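Local structure of pectinesterase (Sitophilus oryzae, 4PMH) at residues T25-Q28 with G29-P32. The protein hydrolyses the methyl esters of pectin to release methanol and probably plays an important role in the digestion of plant cell walls. Residues are numbered along the deposited sequence; the frame is centred on the assembly and turned at random.
Sequences TYLQ and GWSP
The indole of W30 carries P32 CG over the centre of one face, 3.8 Å above the ring plane, while L27 CD2 comes in obliquely and meets W30 CE3 at 3.5 Å. The same methyl also touches the pyrrolidine, with L27 CD2 and P32 CG 3.6 Å apart. With CG anti to the backbone N (chi1 174°), W30 swings its indole alongside L27, where CE3 can meet that methyl. Cutting L27 back to an alanine removes the methyl shared by W30 and P32, which is likely to open a gap there and leave the indole freer to shift.

The backbone illustrates a type I' turn following a helix, here from L27 to W30. W30 N donates to L27 O over 2.9 Å, from above the carbonyl plane; R213 also bonds that oxygen. Q28, the first residue to leave helical angles, takes positive phi, and G29 has backbone angles at which a side chain would jam against the preceding carbonyl. Q28 NE2, 3.0 Å from Y26 O, bonds it nearly straight and also reaches S233.

The turn leads helix 23-27 into the loop before strand 42-44, laid across the parallel beta-helix: L27 rests on strands 213-217 and 233-237, W30 and P32 on 188-191 and 213-217.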
# COMPACT_ATOMS: atom_id res chain seq x y z
N THR A 25 -0.40 16.96 9.49
CA THR A 25 -0.19 17.65 8.27
C THR A 25 -0.61 16.77 7.07
O THR A 25 -1.37 17.21 6.19
CB THR A 25 1.27 18.13 8.33
OG1 THR A 25 1.29 19.54 8.65
CG2 THR A 25 1.99 17.86 7.14
N TYR A 26 -0.18 15.51 7.08
CA TYR A 26 -0.61 14.54 6.05
C TYR A 26 -2.12 14.21 6.09
O TYR A 26 -2.74 13.89 5.06
CB TYR A 26 0.26 13.26 6.18
CG TYR A 26 1.56 13.32 5.42
CD1 TYR A 26 2.70 13.91 5.96
CD2 TYR A 26 1.67 12.74 4.16
CE1 TYR A 26 3.89 13.97 5.25
CE2 TYR A 26 2.85 12.80 3.45
CZ TYR A 26 3.95 13.41 4.00
OH TYR A 26 5.11 13.44 3.29
N LEU A 27 -2.73 14.31 7.27
CA LEU A 27 -4.14 14.06 7.45
C LEU A 27 -5.02 15.13 6.80
O LEU A 27 -6.17 14.86 6.44
CB LEU A 27 -4.50 13.93 8.94
CG LEU A 27 -4.19 12.61 9.65
CD1 LEU A 27 -4.28 12.80 11.16
CD2 LEU A 27 -5.11 11.50 9.17
N GLN A 28 -4.49 16.34 6.66
CA GLN A 28 -5.14 17.39 5.88
C GLN A 28 -6.56 17.64 6.38
O GLN A 28 -7.48 17.77 5.61
CB GLN A 28 -5.15 17.01 4.39
CG GLN A 28 -3.78 16.93 3.76
CD GLN A 28 -3.81 16.22 2.41
OE1 GLN A 28 -4.25 16.79 1.41
NE2 GLN A 28 -3.34 14.97 2.37
N GLY A 29 -6.73 17.68 7.69
CA GLY A 29 -8.03 17.98 8.29
C GLY A 29 -8.86 16.75 8.63
O GLY A 29 -9.82 16.84 9.40
N TRP A 30 -8.52 15.60 8.05
CA TRP A 30 -9.21 14.37 8.43
C TRP A 30 -8.87 14.00 9.88
O TRP A 30 -7.72 14.02 10.28
CB TRP A 30 -8.86 13.23 7.47
CG TRP A 30 -9.43 11.90 7.88
CD1 TRP A 30 -10.64 11.66 8.49
CD2 TRP A 30 -8.81 10.63 7.69
NE1 TRP A 30 -10.80 10.31 8.68
CE2 TRP A 30 -9.70 9.65 8.20
CE3 TRP A 30 -7.61 10.21 7.13
CZ2 TRP A 30 -9.40 8.28 8.19
CZ3 TRP A 30 -7.32 8.85 7.10
CH2 TRP A 30 -8.21 7.90 7.63
N SER A 31 -9.90 13.71 10.65
CA SER A 31 -9.73 13.26 12.02
C SER A 31 -10.25 11.81 12.11
O SER A 31 -11.47 11.58 12.21
CB SER A 31 -10.48 14.19 12.94
OG SER A 31 -11.73 14.55 12.37
N PRO A 32 -9.33 10.84 12.02
CA PRO A 32 -9.71 9.42 11.94
C PRO A 32 -10.41 8.95 13.21
O PRO A 32 -9.94 9.24 14.31
CB PRO A 32 -8.37 8.70 11.77
CG PRO A 32 -7.42 9.74 11.28
CD PRO A 32 -7.87 11.02 11.91